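Long-range contacts in hypothetical protein (Pseudomonas aeruginosa, PDB 2H9F), which is a PrpF-family protein that probably isomerises methylaconitate: residues 172-182 against 372-381; 111-119 against 148-159. One frame throughout, in Å; residues are numbered along the deposited sequence. Where two conformers were deposited one is given.

In the fold
Interactions 1 and 2 are linked through strands 175-180 and 144-153, which are neighbours in the same sheet; their centres are 15 Å apart. Strand 175-180 is the shared neighbour: it pairs with 369-386 in interaction 1 and with 144-153 of interaction 2. V176 O probably accepts a hydrogen bond from H149 N at 2.9 Å, and A173 N probably donates one to E159 O at 3.1 Å. Helix 106-118 packs against several of these strands, consistent with the diaminopimelate epimerase-like fold, in which a sheet wraps round a central helix. A bound cobalt ion lies about 9 Å from the side chain of A172 and about 11 Å from that of E159, so neither side chain is a ligand.

Interaction 1: 172-182 against 372-381; sequences AAEIVLEFLDP and VTKAIMSRSA
S378 OG donates a hydrogen bond to E174 OE2 at 2.5 Å, on the anti lone pair of the carboxylate. E174 sends CG anti to its backbone N (chi1 -180°) and stays extended, which carries OE2 across to S378.

The ladder is antiparallel: I175 with R379, L177 with M377 and F179 with A375 are hydrogen-bonded pairs, each with two backbone bonds. L177 N meets the carbonyl oxygen of M377, a selenomethionine, almost head-on at 2.8 Å, with an N-H...O angle of 175°. V176 adds only a weak CA-H...O contact to M377 O. The ladder continues to D181 N, 2.7 Å from T373 O and well above that carbonyl's plane. Here T373 and K374 both face E362 in a classic beta bulge.

The face with V176, S378, E178, I376, K374 and L180 mixes polar and apolar groups. E178 and K374 lie side by side, and their salt bridge is weak, with OE1 to NZ 3.4 Å. V176 CG1 touches I376 CG2 at 3.8 Å.

On the other face, M377 crosses F179 at about a right angle. Its SE lies obliquely to the ring, 5.0 Å from the centroid, in a Met-aromatic contact. A375 O sits at the ring edge, in plane. The same SE lies over one face of the R379 guanidinium, offset toward its rim. Water 1 bridges A173 O and A381 N; water 2 bridges P182 O and V372 O.

Strand 175-180 runs between 369-386 and 144-153. I175, L177 and R379 rest on T110 of helix 106-118, while M377 touches V323 of helix 319-330.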
loop_
_atom_site.group_PDB
_atom_site.type_symbol
_atom_site.label_atom_id
_atom_site.label_comp_id
_atom_site.label_asym_id
_atom_site.label_seq_id
_atom_site.Cartn_x
_atom_site.Cartn_y
_atom_site.Cartn_z
ATOM N N ALA A 172 -0.450 6.956 20.207
ATOM C CA ALA A 172 0.760 7.735 20.154
ATOM C C ALA A 172 0.471 9.016 20.921
ATOM O O ALA A 172 -0.591 9.142 21.532
ATOM C CB ALA A 172 1.173 7.990 18.721
ATOM N N ALA A 173 1.418 9.948 20.919
ATOM C CA ALA A 173 1.290 11.171 21.688
ATOM C C ALA A 173 0.373 12.114 20.944
ATOM O O ALA A 173 0.375 12.173 19.701
ATOM C CB ALA A 173 2.665 11.784 21.850
ATOM N N GLU A 174 -0.401 12.880 21.698
ATOM C CA GLU A 174 -1.376 13.812 21.126
ATOM C C GLU A 174 -0.685 15.081 20.696
ATOM O O GLU A 174 0.165 15.606 21.418
ATOM C CB GLU A 174 -2.462 14.117 22.177
ATOM C CG GLU A 174 -3.506 15.055 21.695
ATOM C CD GLU A 174 -4.608 15.298 22.726
ATOM O OE1 GLU A 174 -4.492 14.785 23.864
ATOM O OE2 GLU A 174 -5.621 15.953 22.387
ATOM N N ILE A 175 -0.980 15.511 19.478
ATOM C CA ILE A 175 -0.558 16.809 18.963
ATOM C C ILE A 175 -1.842 17.565 18.669
ATOM O O ILE A 175 -2.640 17.155 17.832
ATOM C CB ILE A 175 0.244 16.695 17.662
ATOM C CG1 ILE A 175 1.552 15.946 17.940
ATOM C CG2 ILE A 175 0.578 18.068 17.119
ATOM C CD1 ILE A 175 2.367 15.478 16.696
ATOM N N VAL A 176 -2.058 18.670 19.365
ATOM C CA VAL A 176 -3.200 19.533 19.099
ATOM C C VAL A 176 -2.811 20.504 17.980
ATOM O O VAL A 176 -1.746 21.106 18.031
ATOM C CB VAL A 176 -3.556 20.349 20.386
ATOM C CG1 VAL A 176 -4.618 21.392 20.109
ATOM C CG2 VAL A 176 -3.957 19.405 21.528
ATOM N N LEU A 177 -3.685 20.647 16.980
ATOM C CA LEU A 177 -3.482 21.558 15.883
ATOM C C LEU A 177 -4.496 22.669 15.944
ATOM O O LEU A 177 -5.657 22.396 16.241
ATOM C CB LEU A 177 -3.664 20.832 14.538
ATOM C CG LEU A 177 -2.766 19.632 14.191
ATOM C CD1 LEU A 177 -3.309 18.917 12.945
ATOM C CD2 LEU A 177 -1.295 20.052 14.005
ATOM N N GLU A 178 -4.077 23.897 15.614
ATOM C CA GLU A 178 -4.977 25.029 15.459
ATOM C C GLU A 178 -4.819 25.600 14.059
ATOM O O GLU A 178 -3.751 26.066 13.707
ATOM C CB GLU A 178 -4.684 26.188 16.441
ATOM C CG GLU A 178 -4.422 25.780 17.840
ATOM C CD GLU A 178 -4.380 26.966 18.819
ATOM O OE1 GLU A 178 -4.139 28.110 18.409
ATOM O OE2 GLU A 178 -4.612 26.724 20.018
ATOM N N PHE A 179 -5.904 25.569 13.296
ATOM C CA PHE A 179 -5.946 26.163 11.984
ATOM C C PHE A 179 -6.524 27.554 12.129
ATOM O O PHE A 179 -7.697 27.727 12.463
ATOM C CB PHE A 179 -6.794 25.298 11.065
ATOM C CG PHE A 179 -6.195 23.953 10.793
ATOM C CD1 PHE A 179 -6.339 22.927 11.699
ATOM C CD2 PHE A 179 -5.447 23.724 9.653
ATOM C CE1 PHE A 179 -5.780 21.678 11.470
ATOM C CE2 PHE A 179 -4.882 22.462 9.403
ATOM C CZ PHE A 179 -5.053 21.449 10.325
ATOM N N LEU A 180 -5.690 28.558 11.901
ATOM C CA LEU A 180 -6.101 29.929 12.073
ATOM C C LEU A 180 -6.852 30.425 10.846
ATOM O O LEU A 180 -6.463 30.156 9.708
ATOM C CB LEU A 180 -4.895 30.828 12.333
ATOM C CG LEU A 180 -4.032 30.437 13.541
ATOM C CD1 LEU A 180 -3.038 31.578 13.884
ATOM C CD2 LEU A 180 -4.840 30.110 14.777
ATOM N N ASP A 181 -7.935 31.154 11.094
ATOM C CA ASP A 181 -8.734 31.792 10.031
ATOM C C ASP A 181 -8.989 30.835 8.879
ATOM O O ASP A 181 -8.661 31.134 7.749
ATOM C CB ASP A 181 -8.075 33.098 9.530
ATOM C CG ASP A 181 -7.860 34.147 10.673
ATOM O OD1 ASP A 181 -8.765 34.358 11.546
ATOM O OD2 ASP A 181 -6.756 34.762 10.697
ATOM N N PRO A 182 -9.590 29.679 9.177
ATOM C CA PRO A 182 -9.833 28.628 8.195
ATOM C C PRO A 182 -10.860 29.009 7.119
ATOM O O PRO A 182 -11.747 29.829 7.367
ATOM C CB PRO A 182 -10.347 27.461 9.068
ATOM C CG PRO A 182 -10.969 28.110 10.241
ATOM C CD PRO A 182 -10.130 29.320 10.503
ATOM N N VAL A 372 -15.170 32.600 11.705
ATOM C CA VAL A 372 -14.452 31.557 12.449
ATOM C C VAL A 372 -12.985 31.938 12.445
ATOM O O VAL A 372 -12.405 32.171 11.400
ATOM C CB VAL A 372 -14.607 30.157 11.848
ATOM C CG1 VAL A 372 -13.837 29.095 12.699
ATOM C CG2 VAL A 372 -16.081 29.790 11.720
ATOM N N THR A 373 -12.384 32.033 13.620
ATOM C CA THR A 373 -11.004 32.442 13.705
ATOM C C THR A 373 -10.059 31.269 13.944
ATOM O O THR A 373 -8.856 31.377 13.646
ATOM C CB THR A 373 -10.816 33.488 14.817
ATOM O OG1 THR A 373 -11.287 32.956 16.047
ATOM C CG2 THR A 373 -11.547 34.786 14.472
ATOM N N LYS A 374 -10.584 30.171 14.489
ATOM C CA LYS A 374 -9.804 28.944 14.689
ATOM C C LYS A 374 -10.631 27.687 14.536
ATOM O O LYS A 374 -11.766 27.642 14.976
ATOM C CB LYS A 374 -9.234 28.855 16.099
ATOM C CG LYS A 374 -8.267 29.950 16.525
ATOM C CD LYS A 374 -7.843 29.678 17.962
ATOM C CE LYS A 374 -6.764 30.609 18.460
ATOM N NZ LYS A 374 -6.340 30.231 19.833
ATOM N N ALA A 375 -10.009 26.661 13.957
ATOM C CA ALA A 375 -10.448 25.264 14.074
ATOM C C ALA A 375 -9.383 24.498 14.845
ATOM O O ALA A 375 -8.213 24.557 14.513
ATOM C CB ALA A 375 -10.636 24.640 12.717
ATOM N N ILE A 376 -9.796 23.749 15.843
ATOM C CA ILE A 376 -8.884 23.049 16.732
ATOM C C ILE A 376 -9.229 21.568 16.751
ATOM O O ILE A 376 -10.390 21.180 16.903
ATOM C CB ILE A 376 -8.969 23.632 18.179
ATOM C CG1 ILE A 376 -8.731 25.154 18.161
ATOM C CG2 ILE A 376 -7.935 22.954 19.106
ATOM C CD1 ILE A 376 -9.078 25.867 19.428
HETATM N N MSE A 377 -8.214 20.727 16.581
HETATM C CA MSE A 377 -8.388 19.272 16.596
HETATM C C MSE A 377 -7.110 18.607 17.050
HETATM O O MSE A 377 -6.072 19.240 17.097
HETATM C CB MSE A 377 -8.753 18.795 15.215
HETATM C CG MSE A 377 -7.664 19.111 14.180
HETATM SE SE MSE A 377 -8.303 18.910 12.364
HETATM C CE MSE A 377 -9.333 20.501 12.178
ATOM N N SER A 378 -7.191 17.334 17.414
ATOM C CA SER A 378 -6.046 16.587 17.873
ATOM C C SER A 378 -5.732 15.442 16.926
ATOM O O SER A 378 -6.628 14.710 16.456
ATOM C CB SER A 378 -6.328 15.993 19.252
ATOM O OG SER A 378 -6.344 17.018 20.228
ATOM N N ARG A 379 -4.447 15.275 16.656
ATOM C CA ARG A 379 -3.968 14.147 15.847
ATOM C C ARG A 379 -2.692 13.632 16.453
ATOM O O ARG A 379 -2.362 13.963 17.609
ATOM C CB ARG A 379 -3.802 14.627 14.400
ATOM C CG ARG A 379 -5.158 14.911 13.786
ATOM C CD ARG A 379 -5.146 15.138 12.332
ATOM N NE ARG A 379 -6.539 15.177 11.896
ATOM C CZ ARG A 379 -7.034 15.951 10.915
ATOM N NH1 ARG A 379 -6.264 16.817 10.219
ATOM N NH2 ARG A 379 -8.344 15.862 10.646
ATOM N N SER A 380 -2.015 12.743 15.744
ATOM C CA SER A 380 -0.742 12.229 16.222
ATOM C C SER A 380 0.113 11.994 15.008
ATOM O O SER A 380 -0.413 11.885 13.924
ATOM C CB SER A 380 -0.920 10.934 16.992
ATOM O OG SER A 380 -1.311 9.866 16.143
ATOM N N ALA A 381 1.416 11.881 15.225
ATOM C CA ALA A 381 2.406 11.635 14.167
ATOM C C ALA A 381 3.524 10.738 14.722
ATOM O O ALA A 381 3.817 10.757 15.910
ATOM C CB ALA A 381 2.979 12.890 13.720
HETATM O O HOH W 1 2.325 12.016 18.090
HETATM O O HOH W 2 -12.108 32.188 8.846
#

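Interaction 2: 111-119 against 148-159; sequences GAGAFALHA and AHVPVSGGQVQE
G113 faces A148 where helix 111-118 passes strand 148-153, with the two axes 8.4 Å apart and 54° between their directions. G113 has no side chain, so A148 CB comes to 4.1 Å from G113 CA. V150 CG2 rests beside it on the carbonyl group of G113.

The next turn of the helix brings L117 to the strand. L117 and V150 meet tip to tip, with CD1 to CG1 3.7 Å. The same CD1 touches V152 CG2 more loosely. V157 comes in from strand 156-157 and fits between L117 and H118. V157 CG1 is anti to the backbone N (chi1 172°), which leaves CG2 anti to the carbonyl carbon and packed on L117 CB at 3.5 Å. In the conformer of H118 given, one of two, that methyl also lies over one face of the imidazole, offset toward the rim, in a CH-pi contact 4.0 Å from the ring centroid. A type I' turn, S153 to Q156, folds strand 156-157 back along 148-153. G154 and G155 supply its positive phi angles. S153 OG donates to Q158 OE1 across the hairpin, at 2.7 Å.

Water 3 donates to E159 OE2 at 2.7 Å. Its link to H118 NE2 is tentative, resting on the same conformer. E159 OE2 also accepts from I383 N. E159 OE1 reaches the second subunit, where it meets R390 in a salt bridge and Q7 in a hydrogen bond.

The helix is therefore joined to the hairpin mainly by apolar contacts, with a tentative water bridge beside them. The carboxylate of E159 ties this side to the dimer interface, and its several partners should fix its orientation.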
loop_
_atom_site.group_PDB
_atom_site.type_symbol
_atom_site.label_atom_id
_atom_site.label_comp_id
_atom_site.label_asym_id
_atom_site.label_seq_id
_atom_site.Cartn_x
_atom_site.Cartn_y
_atom_site.Cartn_z
ATOM N N GLY A 111 2.420 15.813 10.849
ATOM C CA GLY A 111 3.778 15.409 10.552
ATOM C C GLY A 111 4.690 16.598 10.294
ATOM O O GLY A 111 5.851 16.586 10.696
ATOM N N ALA A 112 4.164 17.635 9.652
ATOM C CA ALA A 112 4.934 18.872 9.444
ATOM C C ALA A 112 5.421 19.454 10.777
ATOM O O ALA A 112 6.541 19.886 10.865
ATOM C CB ALA A 112 4.149 19.909 8.659
ATOM N N GLY A 113 4.576 19.472 11.804
ATOM C CA GLY A 113 4.971 20.051 13.078
ATOM C C GLY A 113 6.051 19.229 13.738
ATOM O O GLY A 113 7.021 19.757 14.234
ATOM N N ALA A 114 5.903 17.917 13.691
ATOM C CA ALA A 114 6.901 17.010 14.275
ATOM C C ALA A 114 8.236 17.074 13.491
ATOM O O ALA A 114 9.319 17.225 14.071
ATOM C CB ALA A 114 6.361 15.619 14.303
ATOM N N PHE A 115 8.138 17.007 12.172
ATOM C CA PHE A 115 9.311 17.007 11.324
ATOM C C PHE A 115 10.080 18.292 11.440
ATOM O O PHE A 115 11.293 18.277 11.331
ATOM C CB PHE A 115 8.907 16.816 9.862
ATOM C CG PHE A 115 10.074 16.685 8.915
ATOM C CD1 PHE A 115 10.968 15.632 9.046
ATOM C CD2 PHE A 115 10.270 17.598 7.900
ATOM C CE1 PHE A 115 12.029 15.508 8.169
ATOM C CE2 PHE A 115 11.318 17.476 7.062
ATOM C CZ PHE A 115 12.190 16.414 7.196
ATOM N N ALA A 116 9.373 19.413 11.629
ATOM C CA ALA A 116 10.027 20.706 11.812
ATOM C C ALA A 116 11.072 20.611 12.904
ATOM O O ALA A 116 12.137 21.191 12.796
ATOM C CB ALA A 116 9.006 21.782 12.189
ATOM N N LEU A 117 10.743 19.865 13.968
ATOM C CA LEU A 117 11.662 19.644 15.088
ATOM C C LEU A 117 12.725 18.574 14.804
ATOM O O LEU A 117 13.912 18.809 15.105
ATOM C CB LEU A 117 10.880 19.322 16.352
ATOM C CG LEU A 117 10.045 20.498 16.917
ATOM C CD1 LEU A 117 8.980 19.990 17.888
ATOM C CD2 LEU A 117 10.951 21.474 17.613
ATOM N N HIS A 118 12.346 17.439 14.208
ATOM C CA HIS A 118 13.353 16.449 13.848
ATOM C C HIS A 118 14.356 17.061 12.870
ATOM O O HIS A 118 15.525 16.765 12.935
ATOM C CB HIS A 118 12.720 15.194 13.250
ATOM C CG HIS A 118 11.691 14.546 14.127
ATOM N ND1 HIS A 118 11.996 13.936 15.325
ATOM C CD2 HIS A 118 10.357 14.403 13.956
ATOM C CE1 HIS A 118 10.892 13.435 15.841
ATOM N NE2 HIS A 118 9.886 13.699 15.022
ATOM N N ALA A 119 13.892 17.954 12.022
ATOM C CA ALA A 119 14.724 18.541 10.998
ATOM C C ALA A 119 15.592 19.695 11.435
ATOM O O ALA A 119 16.384 20.206 10.614
ATOM C CB ALA A 119 13.865 18.980 9.829
ATOM N N ALA A 148 0.947 23.919 15.531
ATOM C CA ALA A 148 1.035 22.562 16.017
ATOM C C ALA A 148 1.710 22.600 17.391
ATOM O O ALA A 148 2.853 23.046 17.541
ATOM C CB ALA A 148 1.821 21.692 15.027
ATOM N N HIS A 149 0.982 22.129 18.397
ATOM C CA HIS A 149 1.484 22.063 19.741
ATOM C C HIS A 149 2.088 20.697 19.929
ATOM O O HIS A 149 1.378 19.716 20.191
ATOM C CB HIS A 149 0.352 22.315 20.728
ATOM C CG HIS A 149 -0.332 23.639 20.536
ATOM N ND1 HIS A 149 0.021 24.763 21.239
ATOM C CD2 HIS A 149 -1.366 24.004 19.743
ATOM C CE1 HIS A 149 -0.744 25.770 20.869
ATOM N NE2 HIS A 149 -1.587 25.340 19.954
ATOM N N VAL A 150 3.408 20.624 19.789
ATOM C CA VAL A 150 4.094 19.352 19.717
ATOM C C VAL A 150 4.748 19.055 21.034
ATOM O O VAL A 150 5.541 19.853 21.532
ATOM C CB VAL A 150 5.162 19.370 18.565
ATOM C CG1 VAL A 150 5.928 18.051 18.513
ATOM C CG2 VAL A 150 4.512 19.629 17.269
ATOM N N PRO A 151 4.430 17.894 21.643
ATOM C CA PRO A 151 5.067 17.633 22.902
ATOM C C PRO A 151 6.510 17.239 22.750
ATOM O O PRO A 151 6.888 16.620 21.747
ATOM C CB PRO A 151 4.239 16.471 23.469
ATOM C CG PRO A 151 3.783 15.733 22.252
ATOM C CD PRO A 151 3.536 16.794 21.236
ATOM N N VAL A 152 7.284 17.550 23.779
ATOM C CA VAL A 152 8.728 17.440 23.775
ATOM C C VAL A 152 9.184 16.872 25.125
ATOM O O VAL A 152 8.715 17.307 26.190
ATOM C CB VAL A 152 9.373 18.801 23.540
ATOM C CG1 VAL A 152 10.902 18.752 23.782
ATOM C CG2 VAL A 152 9.016 19.340 22.141
ATOM N N SER A 153 10.067 15.884 25.070
ATOM C CA SER A 153 10.737 15.293 26.254
ATOM C C SER A 153 12.210 15.135 25.949
ATOM O O SER A 153 12.572 14.628 24.889
ATOM C CB SER A 153 10.243 13.877 26.581
ATOM O OG SER A 153 8.845 13.839 26.683
ATOM N N GLY A 154 13.061 15.571 26.867
ATOM C CA GLY A 154 14.487 15.453 26.685
ATOM C C GLY A 154 14.942 16.259 25.502
ATOM O O GLY A 154 15.900 15.886 24.845
ATOM N N GLY A 155 14.248 17.349 25.205
ATOM C CA GLY A 155 14.608 18.185 24.029
ATOM C C GLY A 155 14.270 17.615 22.665
ATOM O O GLY A 155 14.543 18.259 21.628
ATOM N N GLN A 156 13.616 16.454 22.653
ATOM C CA GLN A 156 13.210 15.788 21.422
ATOM C C GLN A 156 11.684 15.601 21.377
ATOM O O GLN A 156 11.036 15.550 22.410
ATOM C CB GLN A 156 13.880 14.396 21.329
ATOM C CG GLN A 156 15.434 14.367 21.331
ATOM C CD GLN A 156 16.058 15.218 20.223
ATOM O OE1 GLN A 156 15.529 15.322 19.095
ATOM N NE2 GLN A 156 17.194 15.843 20.546
ATOM N N VAL A 157 11.127 15.464 20.177
ATOM C CA VAL A 157 9.691 15.214 20.014
ATOM C C VAL A 157 9.288 13.983 20.843
ATOM O O VAL A 157 9.971 12.977 20.793
ATOM C CB VAL A 157 9.333 15.048 18.540
ATOM C CG1 VAL A 157 7.907 14.605 18.370
ATOM C CG2 VAL A 157 9.565 16.384 17.786
ATOM N N GLN A 158 8.228 14.106 21.635
ATOM C CA GLN A 158 7.618 12.985 22.351
ATOM C C GLN A 158 6.657 12.362 21.327
ATOM O O GLN A 158 5.633 12.995 20.971
ATOM C CB GLN A 158 6.855 13.477 23.572
ATOM C CG GLN A 158 6.052 12.381 24.309
ATOM C CD GLN A 158 6.926 11.323 24.878
ATOM O OE1 GLN A 158 7.925 11.629 25.517
ATOM N NE2 GLN A 158 6.589 10.056 24.628
ATOM N N GLU A 159 7.029 11.195 20.786
ATOM C CA GLU A 159 6.247 10.567 19.747
ATOM C C GLU A 159 5.270 9.575 20.290
ATOM O O GLU A 159 4.190 9.402 19.756
ATOM C CB GLU A 159 7.147 9.795 18.782
ATOM C CG GLU A 159 8.157 10.605 18.052
ATOM C CD GLU A 159 8.897 9.763 17.006
ATOM O OE1 GLU A 159 9.761 8.921 17.384
ATOM O OE2 GLU A 159 8.586 9.954 15.820
HETATM O O HOH W 3 7.771 12.395 15.047
#